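Local structure of putative sortase (Streptococcus pneumoniae, 2W1K) at residues E23-S28 with Y136-E141; V52-S57 with T97-D102; G112-P117 with P179-R184; D126-G131 with V187-V192. The protein probably acts as a pilus-specific class C sortase, a cysteine transpeptidase that covalently joins pilin subunits during assembly of the pneumococcal pilus fibre. One frame throughout, in Å; residues are numbered along the deposited sequence.

Interaction 1: E23-S28 with Y136-E141; sequences EQQNHS and YDNGQE. With MES (2-(N-morpholino)-ethanesulfonic acid), chain C.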
loop_
_atom_site.group_PDB
_atom_site.type_symbol
_atom_site.label_atom_id
_atom_site.label_comp_id
_atom_site.label_asym_id
_atom_site.label_seq_id
_atom_site.Cartn_x
_atom_site.Cartn_y
_atom_site.Cartn_z
ATOM N N GLU A 23 -13.411 -2.186 -13.635
ATOM C CA GLU A 23 -14.079 -1.174 -12.894
ATOM C C GLU A 23 -13.159 -0.593 -11.755
ATOM O O GLU A 23 -13.093 0.627 -11.563
ATOM C CB GLU A 23 -15.367 -1.746 -12.346
ATOM C CG GLU A 23 -16.118 -0.778 -11.548
ATOM C CD GLU A 23 -17.434 -1.369 -11.011
ATOM O OE1 GLU A 23 -17.512 -2.628 -10.768
ATOM O OE2 GLU A 23 -18.387 -0.577 -10.815
ATOM N N GLN A 24 -12.396 -1.433 -11.047
ATOM C CA GLN A 24 -11.437 -0.878 -10.060
ATOM C C GLN A 24 -10.334 -0.066 -10.727
ATOM O O GLN A 24 -9.839 0.888 -10.137
ATOM C CB GLN A 24 -10.728 -1.969 -9.229
ATOM C CG GLN A 24 -11.634 -2.793 -8.365
ATOM C CD GLN A 24 -12.077 -2.042 -7.143
ATOM O OE1 GLN A 24 -11.288 -1.947 -6.179
ATOM N NE2 GLN A 24 -13.351 -1.500 -7.144
ATOM N N GLN A 25 -9.851 -0.536 -11.870
ATOM C CA GLN A 25 -8.893 0.240 -12.641
ATOM C C GLN A 25 -9.406 1.639 -12.927
ATOM O O GLN A 25 -8.756 2.678 -12.649
ATOM C CB GLN A 25 -8.571 -0.555 -13.943
ATOM C CG GLN A 25 -7.690 -1.818 -13.677
ATOM C CD GLN A 25 -6.249 -1.490 -13.498
ATOM O OE1 GLN A 25 -5.580 -0.971 -14.469
ATOM N NE2 GLN A 25 -5.705 -1.784 -12.302
ATOM N N ASN A 26 -10.613 1.713 -13.480
ATOM C CA ASN A 26 -11.124 2.997 -13.914
ATOM C C ASN A 26 -11.504 3.921 -12.714
ATOM O O ASN A 26 -11.238 5.102 -12.719
ATOM C CB ASN A 26 -12.359 2.701 -14.692
ATOM C CG ASN A 26 -12.056 2.057 -16.082
ATOM O OD1 ASN A 26 -10.889 1.877 -16.508
ATOM N ND2 ASN A 26 -13.133 1.758 -16.800
ATOM N N HIS A 27 -12.150 3.384 -11.676
ATOM C CA HIS A 27 -12.381 4.131 -10.449
ATOM C C HIS A 27 -11.100 4.618 -9.808
ATOM O O HIS A 27 -11.109 5.716 -9.178
ATOM C CB HIS A 27 -13.211 3.314 -9.454
ATOM C CG HIS A 27 -14.585 3.020 -9.992
ATOM N ND1 HIS A 27 -15.497 2.213 -9.355
ATOM C CD2 HIS A 27 -15.198 3.445 -11.143
ATOM C CE1 HIS A 27 -16.607 2.142 -10.080
ATOM N NE2 HIS A 27 -16.452 2.888 -11.165
ATOM N N SER A 28 -10.035 3.786 -9.850
ATOM C CA SER A 28 -8.774 4.226 -9.282
ATOM C C SER A 28 -8.125 5.356 -10.114
ATOM O O SER A 28 -7.531 6.314 -9.562
ATOM C CB SER A 28 -7.746 3.035 -9.208
ATOM O OG SER A 28 -8.231 1.973 -8.357
ATOM N N TYR A 136 2.826 -6.492 -5.167
ATOM C CA TYR A 136 1.561 -5.924 -4.882
ATOM C C TYR A 136 0.547 -6.597 -5.808
ATOM O O TYR A 136 0.668 -6.526 -7.013
ATOM C CB TYR A 136 1.608 -4.346 -5.093
ATOM C CG TYR A 136 0.267 -3.755 -4.841
ATOM C CD1 TYR A 136 -0.150 -3.458 -3.544
ATOM C CD2 TYR A 136 -0.645 -3.532 -5.892
ATOM C CE1 TYR A 136 -1.439 -2.958 -3.266
ATOM C CE2 TYR A 136 -1.956 -3.075 -5.632
ATOM C CZ TYR A 136 -2.325 -2.762 -4.331
ATOM O OH TYR A 136 -3.610 -2.390 -4.046
ATOM N N ASP A 137 -0.527 -7.159 -5.287
ATOM C CA ASP A 137 -1.454 -7.858 -6.160
ATOM C C ASP A 137 -2.797 -7.117 -6.290
ATOM O O ASP A 137 -3.472 -6.898 -5.250
ATOM C CB ASP A 137 -1.603 -9.273 -5.596
ATOM C CG ASP A 137 -2.422 -10.173 -6.473
ATOM O OD1 ASP A 137 -3.055 -9.711 -7.466
ATOM O OD2 ASP A 137 -2.436 -11.403 -6.139
ATOM N N ASN A 138 -3.171 -6.681 -7.509
ATOM C CA ASN A 138 -4.413 -5.890 -7.692
ATOM C C ASN A 138 -5.510 -6.799 -8.142
ATOM O O ASN A 138 -6.606 -6.343 -8.550
ATOM C CB ASN A 138 -4.299 -4.734 -8.719
ATOM C CG ASN A 138 -3.837 -5.168 -10.127
ATOM O OD1 ASN A 138 -4.050 -6.255 -10.597
ATOM N ND2 ASN A 138 -3.201 -4.275 -10.777
ATOM N N GLY A 139 -5.223 -8.089 -8.101
ATOM C CA GLY A 139 -6.223 -9.069 -8.569
ATOM C C GLY A 139 -5.820 -9.879 -9.756
ATOM O O GLY A 139 -5.755 -11.120 -9.682
ATOM N N GLN A 140 -5.552 -9.184 -10.857
ATOM C CA GLN A 140 -5.118 -9.780 -12.157
ATOM C C GLN A 140 -3.683 -9.603 -12.506
ATOM O O GLN A 140 -3.259 -10.150 -13.500
ATOM C CB GLN A 140 -5.880 -9.109 -13.321
ATOM C CG GLN A 140 -7.345 -9.014 -13.049
ATOM C CD GLN A 140 -8.141 -10.216 -13.475
ATOM O OE1 GLN A 140 -9.067 -10.679 -12.775
ATOM N NE2 GLN A 140 -7.862 -10.696 -14.645
ATOM N N GLU A 141 -2.978 -8.764 -11.755
ATOM C CA GLU A 141 -1.576 -8.466 -11.989
ATOM C C GLU A 141 -0.810 -8.424 -10.634
ATOM O O GLU A 141 -1.352 -7.975 -9.598
ATOM C CB GLU A 141 -1.448 -7.063 -12.557
ATOM C CG GLU A 141 -2.307 -6.878 -13.797
ATOM C CD GLU A 141 -2.287 -5.455 -14.312
ATOM O OE1 GLU A 141 -2.801 -4.593 -13.547
ATOM O OE2 GLU A 141 -1.748 -5.145 -15.438
HETATM O O1 MES C . -2.208 -3.222 -18.967
HETATM C C2 MES C . -0.977 -3.222 -18.246
HETATM C C3 MES C . -1.001 -2.393 -16.939
HETATM N N4 MES C . -2.319 -2.339 -16.288
HETATM C C5 MES C . -3.552 -2.542 -17.070
HETATM C C6 MES C . -3.336 -3.600 -18.174
HETATM C C7 MES C . -2.453 -1.862 -14.900
HETATM C C8 MES C . -1.181 -1.655 -14.061
HETATM S S MES C . -1.551 -0.636 -12.727
HETATM O O1S MES C . -2.643 -1.222 -12.088
HETATM O O2S MES C . -0.349 -0.721 -11.820
HETATM O O3S MES C . -1.733 0.723 -13.233
#

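Interaction 2: V52-S57 with T97-D102; sequences VNYQVS and TPLPLD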
loop_
_atom_site.group_PDB
_atom_site.type_symbol
_atom_site.label_atom_id
_atom_site.label_comp_id
_atom_site.label_asym_id
_atom_site.label_seq_id
_atom_site.Cartn_x
_atom_site.Cartn_y
_atom_site.Cartn_z
ATOM N N VAL A 52 -13.448 10.231 4.554
ATOM C CA VAL A 52 -12.986 9.878 3.252
ATOM C C VAL A 52 -14.040 9.234 2.379
ATOM O O VAL A 52 -14.815 8.424 2.818
ATOM C CB VAL A 52 -11.690 9.013 3.306
ATOM C CG1 VAL A 52 -11.104 8.884 1.884
ATOM C CG2 VAL A 52 -10.615 9.664 4.194
ATOM N N ASN A 53 -14.088 9.593 1.115
ATOM C CA ASN A 53 -14.926 8.831 0.193
ATOM C C ASN A 53 -14.146 8.570 -1.054
ATOM O O ASN A 53 -14.085 9.402 -1.945
ATOM C CB ASN A 53 -16.236 9.565 -0.151
ATOM C CG ASN A 53 -16.167 11.100 0.109
ATOM O OD1 ASN A 53 -16.842 11.660 1.043
ATOM N ND2 ASN A 53 -15.364 11.811 -0.752
ATOM N N TYR A 54 -13.513 7.411 -1.102
ATOM C CA TYR A 54 -12.749 7.045 -2.273
ATOM C C TYR A 54 -13.630 6.829 -3.488
ATOM O O TYR A 54 -13.188 7.098 -4.590
ATOM C CB TYR A 54 -11.960 5.771 -2.003
ATOM C CG TYR A 54 -10.697 5.958 -1.213
ATOM C CD1 TYR A 54 -10.759 6.137 0.160
ATOM C CD2 TYR A 54 -9.405 5.882 -1.841
ATOM C CE1 TYR A 54 -9.596 6.240 0.928
ATOM C CE2 TYR A 54 -8.263 5.985 -1.088
ATOM C CZ TYR A 54 -8.340 6.179 0.295
ATOM O OH TYR A 54 -7.185 6.268 1.078
ATOM N N GLN A 55 -14.847 6.321 -3.309
ATOM C CA GLN A 55 -15.731 5.974 -4.454
ATOM C C GLN A 55 -14.995 5.039 -5.426
ATOM O O GLN A 55 -15.008 5.221 -6.665
ATOM C CB GLN A 55 -16.236 7.224 -5.209
ATOM C CG GLN A 55 -16.822 8.221 -4.300
ATOM C CD GLN A 55 -17.522 9.398 -4.979
ATOM O OE1 GLN A 55 -17.040 9.946 -5.978
ATOM N NE2 GLN A 55 -18.661 9.843 -4.389
ATOM N N VAL A 56 -14.265 4.097 -4.888
ATOM C CA VAL A 56 -13.583 3.123 -5.766
ATOM C C VAL A 56 -14.465 1.809 -5.689
ATOM O O VAL A 56 -14.820 1.194 -6.695
ATOM C CB VAL A 56 -12.070 2.901 -5.314
ATOM C CG1 VAL A 56 -11.481 1.604 -5.880
ATOM C CG2 VAL A 56 -11.197 4.214 -5.546
ATOM N N SER A 57 -14.917 1.492 -4.490
ATOM C CA SER A 57 -15.780 0.294 -4.328
ATOM C C SER A 57 -17.142 0.697 -3.726
ATOM O O SER A 57 -17.206 1.705 -2.997
ATOM C CB SER A 57 -15.099 -0.703 -3.332
ATOM O OG SER A 57 -15.964 -1.860 -3.269
ATOM N N THR A 97 -2.972 10.571 -1.269
ATOM C CA THR A 97 -1.850 10.079 -2.151
ATOM C C THR A 97 -2.483 9.161 -3.224
ATOM O O THR A 97 -3.519 8.514 -2.988
ATOM C CB THR A 97 -0.739 9.344 -1.400
ATOM O OG1 THR A 97 -1.220 8.056 -0.962
ATOM C CG2 THR A 97 -0.284 10.253 -0.173
ATOM N N PRO A 98 -1.864 9.121 -4.413
ATOM C CA PRO A 98 -2.422 8.289 -5.450
ATOM C C PRO A 98 -2.525 6.816 -5.057
ATOM O O PRO A 98 -1.717 6.254 -4.276
ATOM C CB PRO A 98 -1.487 8.564 -6.677
ATOM C CG PRO A 98 -0.093 8.903 -5.979
ATOM C CD PRO A 98 -0.619 9.823 -4.824
ATOM N N LEU A 99 -3.496 6.171 -5.626
ATOM C CA LEU A 99 -3.503 4.682 -5.621
ATOM C C LEU A 99 -2.340 4.164 -6.525
ATOM O O LEU A 99 -1.861 4.869 -7.457
ATOM C CB LEU A 99 -4.881 4.152 -6.129
ATOM C CG LEU A 99 -6.000 4.674 -5.192
ATOM C CD1 LEU A 99 -7.443 4.508 -5.870
ATOM C CD2 LEU A 99 -6.058 3.856 -3.840
ATOM N N PRO A 100 -1.896 2.932 -6.260
ATOM C CA PRO A 100 -0.633 2.464 -6.864
ATOM C C PRO A 100 -0.786 2.027 -8.349
ATOM O O PRO A 100 -0.780 0.853 -8.668
ATOM C CB PRO A 100 -0.237 1.266 -5.905
ATOM C CG PRO A 100 -1.657 0.731 -5.524
ATOM C CD PRO A 100 -2.360 2.016 -5.156
ATOM N N LEU A 101 -0.986 2.991 -9.260
ATOM C CA LEU A 101 -1.162 2.635 -10.667
ATOM C C LEU A 101 0.084 3.046 -11.428
ATOM O O LEU A 101 0.900 3.733 -10.892
ATOM C CB LEU A 101 -2.347 3.391 -11.283
ATOM C CG LEU A 101 -3.682 3.253 -10.612
ATOM C CD1 LEU A 101 -4.700 4.171 -11.390
ATOM C CD2 LEU A 101 -4.150 1.814 -10.676
ATOM N N ASP A 102 0.191 2.645 -12.678
ATOM C CA ASP A 102 1.318 3.000 -13.469
ATOM C C ASP A 102 1.399 4.514 -13.806
ATOM O O ASP A 102 0.457 5.226 -13.649
ATOM C CB ASP A 102 1.297 2.111 -14.665
ATOM C CG ASP A 102 0.041 2.333 -15.511
ATOM O OD1 ASP A 102 -0.547 3.479 -15.490
ATOM O OD2 ASP A 102 -0.345 1.342 -16.209
#

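Interaction 3: G112-P117 with P179-R184; sequences GHRAEP and PTFNKR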
loop_
_atom_site.group_PDB
_atom_site.type_symbol
_atom_site.label_atom_id
_atom_site.label_comp_id
_atom_site.label_asym_id
_atom_site.label_seq_id
_atom_site.Cartn_x
_atom_site.Cartn_y
_atom_site.Cartn_z
ATOM N N GLY A 112 1.086 1.293 8.009
ATOM C CA GLY A 112 0.766 0.185 8.880
ATOM C C GLY A 112 1.352 0.354 10.246
ATOM O O GLY A 112 2.415 1.033 10.402
ATOM N N HIS A 113 0.705 -0.297 11.236
ATOM C CA HIS A 113 1.203 -0.248 12.635
ATOM C C HIS A 113 2.541 -0.862 12.934
ATOM O O HIS A 113 2.988 -1.817 12.257
ATOM C CB HIS A 113 0.186 -0.848 13.567
ATOM C CG HIS A 113 -0.952 0.059 13.838
ATOM N ND1 HIS A 113 -0.754 1.391 14.175
ATOM C CD2 HIS A 113 -2.279 -0.189 13.959
ATOM C CE1 HIS A 113 -1.927 1.928 14.471
ATOM N NE2 HIS A 113 -2.865 0.979 14.375
ATOM N N ARG A 114 3.195 -0.283 13.941
ATOM C CA ARG A 114 4.557 -0.700 14.330
ATOM C C ARG A 114 4.520 -1.787 15.425
ATOM O O ARG A 114 5.337 -2.735 15.426
ATOM C CB ARG A 114 5.331 0.478 14.889
ATOM C CG ARG A 114 6.818 0.165 14.990
ATOM C CD ARG A 114 7.328 -0.007 13.573
ATOM N NE ARG A 114 8.760 -0.323 13.471
ATOM C CZ ARG A 114 9.793 0.545 13.489
ATOM N NH1 ARG A 114 9.659 1.886 13.723
ATOM N NH2 ARG A 114 11.010 0.020 13.350
ATOM N N ALA A 115 3.577 -1.642 16.334
ATOM C CA ALA A 115 3.461 -2.499 17.517
ATOM C C ALA A 115 1.987 -2.609 17.994
ATOM O O ALA A 115 1.698 -2.450 19.161
ATOM C CB ALA A 115 4.311 -1.917 18.614
ATOM N N GLU A 116 1.074 -2.744 17.062
ATOM C CA GLU A 116 -0.304 -3.154 17.268
ATOM C C GLU A 116 -0.420 -4.442 18.112
ATOM O O GLU A 116 0.266 -5.401 17.833
ATOM C CB GLU A 116 -0.933 -3.392 15.838
ATOM C CG GLU A 116 -2.211 -4.180 15.810
ATOM C CD GLU A 116 -3.346 -3.321 16.330
ATOM O OE1 GLU A 116 -3.095 -2.103 16.628
ATOM O OE2 GLU A 116 -4.471 -3.853 16.436
ATOM N N PRO A 117 -1.327 -4.454 19.124
ATOM C CA PRO A 117 -1.325 -5.513 20.072
ATOM C C PRO A 117 -1.415 -6.885 19.430
ATOM O O PRO A 117 -0.978 -7.844 20.027
ATOM C CB PRO A 117 -2.562 -5.214 20.954
ATOM C CG PRO A 117 -2.595 -3.795 20.983
ATOM C CD PRO A 117 -2.322 -3.430 19.524
ATOM N N PRO A 179 9.422 3.103 22.044
ATOM C CA PRO A 179 7.946 3.190 22.133
ATOM C C PRO A 179 7.371 4.609 21.976
ATOM O O PRO A 179 6.171 4.832 22.216
ATOM C CB PRO A 179 7.671 2.794 23.571
ATOM C CG PRO A 179 8.791 3.684 24.349
ATOM C CD PRO A 179 10.053 3.476 23.358
ATOM N N THR A 180 8.218 5.537 21.578
ATOM C CA THR A 180 7.911 6.920 21.619
ATOM C C THR A 180 7.033 7.291 20.471
ATOM O O THR A 180 6.141 8.092 20.670
ATOM C CB THR A 180 9.193 7.709 21.467
ATOM O OG1 THR A 180 10.131 7.258 22.450
ATOM C CG2 THR A 180 8.944 9.123 21.764
ATOM N N PHE A 181 7.351 6.797 19.265
ATOM C CA PHE A 181 6.476 6.874 18.126
ATOM C C PHE A 181 6.171 8.297 17.792
ATOM O O PHE A 181 5.093 8.602 17.352
ATOM C CB PHE A 181 5.159 6.098 18.362
ATOM C CG PHE A 181 5.369 4.614 18.466
ATOM C CD1 PHE A 181 6.325 4.023 17.686
ATOM C CD2 PHE A 181 4.612 3.838 19.298
ATOM C CE1 PHE A 181 6.539 2.717 17.705
ATOM C CE2 PHE A 181 4.870 2.500 19.368
ATOM C CZ PHE A 181 5.833 1.953 18.523
ATOM N N ASN A 182 7.109 9.163 18.044
ATOM C CA ASN A 182 6.839 10.502 17.808
ATOM C C ASN A 182 7.339 10.927 16.423
ATOM O O ASN A 182 7.228 12.099 16.016
ATOM C CB ASN A 182 7.445 11.332 18.934
ATOM C CG ASN A 182 8.939 11.312 18.957
ATOM O OD1 ASN A 182 9.617 10.254 18.852
ATOM N ND2 ASN A 182 9.497 12.508 19.182
ATOM N N LYS A 183 7.865 9.960 15.688
ATOM C CA LYS A 183 8.303 10.209 14.296
ATOM C C LYS A 183 7.654 9.241 13.303
ATOM O O LYS A 183 6.821 8.404 13.670
ATOM C CB LYS A 183 9.851 10.218 14.227
ATOM C CG LYS A 183 10.368 11.374 15.097
ATOM C CD LYS A 183 11.838 11.558 15.010
ATOM C CE LYS A 183 12.258 12.820 15.741
ATOM N NZ LYS A 183 13.762 12.814 15.874
ATOM N N ARG A 184 7.958 9.405 12.017
ATOM C CA ARG A 184 7.374 8.462 11.050
ATOM C C ARG A 184 8.542 7.969 10.248
ATOM O O ARG A 184 9.309 8.777 9.717
ATOM C CB ARG A 184 6.353 9.117 10.157
ATOM C CG ARG A 184 5.311 9.891 10.891
ATOM C CD ARG A 184 4.357 8.880 11.538
ATOM N NE ARG A 184 3.316 9.565 12.273
ATOM C CZ ARG A 184 3.288 9.702 13.620
ATOM N NH1 ARG A 184 4.264 9.219 14.430
ATOM N NH2 ARG A 184 2.270 10.318 14.158
#

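Interaction 4: D126-G131 with V187-V192; sequences DQLKVG and VNFERV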
loop_
_atom_site.group_PDB
_atom_site.type_symbol
_atom_site.label_atom_id
_atom_site.label_comp_id
_atom_site.label_asym_id
_atom_site.label_seq_id
_atom_site.Cartn_x
_atom_site.Cartn_y
_atom_site.Cartn_z
ATOM N N ASP A 126 12.313 -1.510 9.411
ATOM C CA ASP A 126 13.681 -0.891 9.568
ATOM C C ASP A 126 14.781 -1.882 9.116
ATOM O O ASP A 126 15.909 -1.494 8.880
ATOM C CB ASP A 126 13.944 -0.463 11.010
ATOM C CG ASP A 126 13.789 -1.615 11.984
ATOM O OD1 ASP A 126 12.690 -2.143 12.184
ATOM O OD2 ASP A 126 14.779 -2.053 12.547
ATOM N N GLN A 127 14.427 -3.157 8.978
ATOM C CA GLN A 127 15.327 -4.173 8.451
ATOM C C GLN A 127 15.576 -4.247 6.916
ATOM O O GLN A 127 16.498 -4.940 6.492
ATOM C CB GLN A 127 14.765 -5.486 8.875
ATOM C CG GLN A 127 14.984 -5.718 10.332
ATOM C CD GLN A 127 14.322 -6.977 10.829
ATOM O OE1 GLN A 127 14.036 -7.092 12.011
ATOM N NE2 GLN A 127 14.073 -7.943 9.919
ATOM N N LEU A 128 14.718 -3.595 6.121
ATOM C CA LEU A 128 14.740 -3.637 4.699
ATOM C C LEU A 128 16.032 -3.034 4.202
ATOM O O LEU A 128 16.463 -1.985 4.749
ATOM C CB LEU A 128 13.555 -2.844 4.136
ATOM C CG LEU A 128 12.216 -3.573 4.253
ATOM C CD1 LEU A 128 11.033 -2.573 4.039
ATOM C CD2 LEU A 128 12.245 -4.747 3.268
ATOM N N LYS A 129 16.630 -3.685 3.182
ATOM C CA LYS A 129 17.917 -3.261 2.593
ATOM C C LYS A 129 17.566 -2.915 1.170
ATOM O O LYS A 129 16.584 -3.458 0.665
ATOM C CB LYS A 129 18.888 -4.428 2.529
ATOM C CG LYS A 129 19.278 -5.078 3.878
ATOM C CD LYS A 129 20.429 -4.324 4.646
ATOM C CE LYS A 129 20.510 -4.761 6.181
ATOM N NZ LYS A 129 21.876 -4.669 6.877
ATOM N N VAL A 130 18.384 -2.058 0.525
ATOM C CA VAL A 130 18.128 -1.553 -0.805
ATOM C C VAL A 130 18.032 -2.795 -1.736
ATOM O O VAL A 130 18.837 -3.702 -1.617
ATOM C CB VAL A 130 19.310 -0.708 -1.244
ATOM C CG1 VAL A 130 19.258 -0.369 -2.735
ATOM C CG2 VAL A 130 19.482 0.556 -0.335
ATOM N N GLY A 131 17.043 -2.876 -2.614
ATOM C CA GLY A 131 16.897 -4.053 -3.508
ATOM C C GLY A 131 15.819 -5.034 -3.017
ATOM O O GLY A 131 15.263 -5.806 -3.794
ATOM N N VAL A 187 9.770 4.155 4.089
ATOM C CA VAL A 187 10.577 3.313 3.264
ATOM C C VAL A 187 10.014 3.399 1.808
ATOM O O VAL A 187 8.859 3.053 1.551
ATOM C CB VAL A 187 10.510 1.821 3.807
ATOM C CG1 VAL A 187 11.477 0.976 3.039
ATOM C CG2 VAL A 187 10.844 1.730 5.367
ATOM N N ASN A 188 10.820 3.918 0.870
ATOM C CA ASN A 188 10.452 4.115 -0.536
ATOM C C ASN A 188 10.845 2.947 -1.393
ATOM O O ASN A 188 11.968 2.390 -1.251
ATOM C CB ASN A 188 11.016 5.439 -1.067
ATOM C CG ASN A 188 10.661 6.588 -0.112
ATOM O OD1 ASN A 188 9.502 6.756 0.212
ATOM N ND2 ASN A 188 11.668 7.250 0.465
ATOM N N PHE A 189 9.930 2.577 -2.280
ATOM C CA PHE A 189 10.178 1.482 -3.180
ATOM C C PHE A 189 9.924 1.965 -4.618
ATOM O O PHE A 189 8.952 2.680 -4.826
ATOM C CB PHE A 189 9.123 0.397 -2.913
ATOM C CG PHE A 189 9.361 -0.403 -1.655
ATOM C CD1 PHE A 189 9.000 0.115 -0.387
ATOM C CD2 PHE A 189 9.922 -1.690 -1.731
ATOM C CE1 PHE A 189 9.219 -0.658 0.799
ATOM C CE2 PHE A 189 10.112 -2.461 -0.560
ATOM C CZ PHE A 189 9.750 -1.931 0.692
ATOM N N GLU A 190 10.741 1.550 -5.609
ATOM C CA GLU A 190 10.497 1.963 -6.987
ATOM C C GLU A 190 9.904 0.750 -7.744
ATOM O O GLU A 190 10.287 -0.412 -7.519
ATOM C CB GLU A 190 11.788 2.469 -7.711
ATOM C CG GLU A 190 11.413 3.161 -9.033
ATOM C CD GLU A 190 12.616 3.868 -9.779
ATOM O OE1 GLU A 190 13.735 3.668 -9.322
ATOM O OE2 GLU A 190 12.407 4.598 -10.797
ATOM N N ARG A 191 8.976 1.037 -8.636
ATOM C CA ARG A 191 8.329 0.031 -9.385
ATOM C C ARG A 191 9.262 -0.542 -10.377
ATOM O O ARG A 191 9.943 0.217 -11.112
ATOM C CB ARG A 191 7.166 0.609 -10.145
ATOM C CG ARG A 191 6.488 -0.491 -11.022
ATOM C CD ARG A 191 5.174 0.176 -11.725
ATOM N NE ARG A 191 4.129 0.519 -10.746
ATOM C CZ ARG A 191 2.812 0.296 -10.952
ATOM N NH1 ARG A 191 2.341 -0.150 -12.164
ATOM N NH2 ARG A 191 1.958 0.516 -9.992
ATOM N N VAL A 192 9.243 -1.872 -10.444
ATOM C CA VAL A 192 10.080 -2.578 -11.420
ATOM C C VAL A 192 9.363 -3.224 -12.665
ATOM O O VAL A 192 9.853 -3.150 -13.801
ATOM C CB VAL A 192 10.977 -3.642 -10.590
ATOM C CG1 VAL A 192 11.392 -4.749 -11.377
ATOM C CG2 VAL A 192 12.097 -2.940 -9.929
#

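Interaction 1: E23-S28 with Y136-E141
Gln25, on helix 18-34, brings its amide up to that of Asn138 in the turn leading out of strand 133-137, and the two amide planes stand 67° apart. The tight part lies inside the turn. Asn138 has CG between its backbone N and carbonyl carbon (chi1 56°), which folds the amide back over the turn: Asn138 OD1 takes the backbone N of Glu141 at 3.0 Å, an Asx motif, while Asn138 ND2 gives a nearly straight bond of 2.8 Å to the anti side of Glu141 OE1. The amide is thereby gripped at both ends. Tyr21, one turn earlier on the helix, makes the direct link, its OH bonding that same carboxylate oxygen.

Across the segments the fit is loose. Gln25 NE2 lies 3.8 Å from Asn138 ND2, and no hydrogen bond runs directly between residues 23-28 and 136-141. A MES molecule, probably from the crystallisation liquor, spans the surface instead: Gln25 NE2 donates to its O1S at 3.1 Å with a 172° angle, and its N4 donates to Glu141 OE2 at 3.0 Å. This is consistent with MES bound as a zwitterion, sulfonate on the amide side and probably protonated morpholine nitrogen on the carboxylate.

Interaction 2: V52-S57 with T97-D102
Leu99 carries this buried contact by splitting its two methyls between Val56 and Tyr54. Leu99 CD1 meets Val56 CG2 tip to tip at 3.8 Å, and Leu99 CD2 approaches Tyr54 CE2 obliquely at 4.1 Å. At chi1 161° CG1 is anti to the backbone N of Val56, and CG2 is the methyl that faces the leucine. Leu80 of strand 74-80 packs on all three residues.

Aromatic and polar partners fix the tyrosine: its ring lies almost parallel to that of Tyr31, and Tyr54 OH is hydrogen-bonded to His93 ND1. Hydrogen bonds of its main chain hold the leucine: Leu99 N is bonded to the side-chain oxygen Asn32 OD1, while Leu99 O takes Leu101 N at 2.7 Å across an inverse gamma turn centred on Pro100.

Loop 52-57, which follows the N-terminal helix 18-34 and leads toward the first strand, is thus pinned to a loop of the sortase beta-barrel, an arrangement consistent with class C sortases, whose N-terminal helical region packs against the barrel.

Interaction 3: G112-P117 with P179-R184
Phe181 leans the far end of its ring against the aliphatic root of Arg114. Phe181 CE1 is 3.7 Å from Arg114 CG, and Phe181 CZ lies 4.0 Å from Arg114 CB, so the two methylenes CB and CG lie obliquely against the CE1-CZ side of the ring. Ala115 adds its methyl from the same loop, with CB 4.2 Å from Phe181 CZ. The charged end of the arginine takes no part here. With CG anti to the backbone N (chi1 -167°) and a bend at chi2 of 66°, the chain carries the guanidinium off to salt bridges with Asp126 and Asp176 and to the carbonyl of Arg123; its plane stands 42° from that of the ring.

As in other sortases, whose active sites bring a histidine, a cysteine and an arginine together, His113 and Arg184 probably form that set with Cys175, the last residue but one of strand 168-176, which also touches the Phe181 side chain. The contact thus lies beside the probable catalytic residues.

Arg184 turns back on its own segment. Its NH1 donates to Phe181 O at 3.1 Å and to Lys183 O at 2.8 Å; both oxygens lie close to the guanidinium plane, yet NH1 sits above each carbonyl plane. Asp43 takes Arg184 NH2 in a salt bridge, consistent with the aspartate that class C sortase lids insert into the active site. Asn182 and Lys183 together face Asp176 in a classic beta bulge where strand 183-196 begins.

Interaction 4: D126-G131 with V187-V192
One methyl of Leu128 makes both touches here, fitting against Val187 and Phe189 of strand 183-196. Leu128 CD1 lies 3.6 Å from Phe189 CZ, close to the plane of the ring, so the methyl meets the ring's edge. The same CD1 is 3.7 Å from Val187 CG1, where the two side chains are set at a slant. Leucine and phenylalanine, by contrast, run at about a right angle to one another. All three residues are buried, and no hydrogen bond joins the segments; the contact is purely apolar.

In the next shell, Ser71 and Leu72 also touch the leucine, and Met147 of strand 141-153 packs on Val187. Val187 keeps CG1 anti to its backbone N (chi1 -174°), which brings that methyl out toward the leucine. The loop is held at both ends: Asp126 forms a salt bridge with Arg114, and Gly131 bonds through its backbone to Met147. Lys129 N is also hydrogen-bonded to Asp132 OD2, just past the segment.

Val187 and Phe189 are in turn set by the sheet, with backbone hydrogen bonds to Leu172 and Met170. Strand 183-196 runs antiparallel between strands 168-176 and 141-153, and segment 126-131 comes in beside strand 141-153, reaching strand 183-196 through Leu128, before the chain enters strand 133-137.

Overall arrangement
Interactions 1 and 2 adjoin, with centres 10 Å apart: His27 ND1 reaches Val56 O at 2.9 Å, a probable hydrogen bond, tying helix 18-34 to the loop that follows it. Interactions 3 and 4 share strand 183-196 and are joined by a salt bridge of 3.0 Å between Arg114 NH2 and Asp126 OD1. Interactions 2 and 4 meet at Arg191, whose NH2 makes a weak bond to Pro100 O. The MES molecule gathers three contacts, since Asp102 N and Arg191 NH1 also hold its sulfonate. It sits well away from the probable active site: the centres of interactions 1 and 3 are 29 Å apart, on opposite sides of the chain's centre.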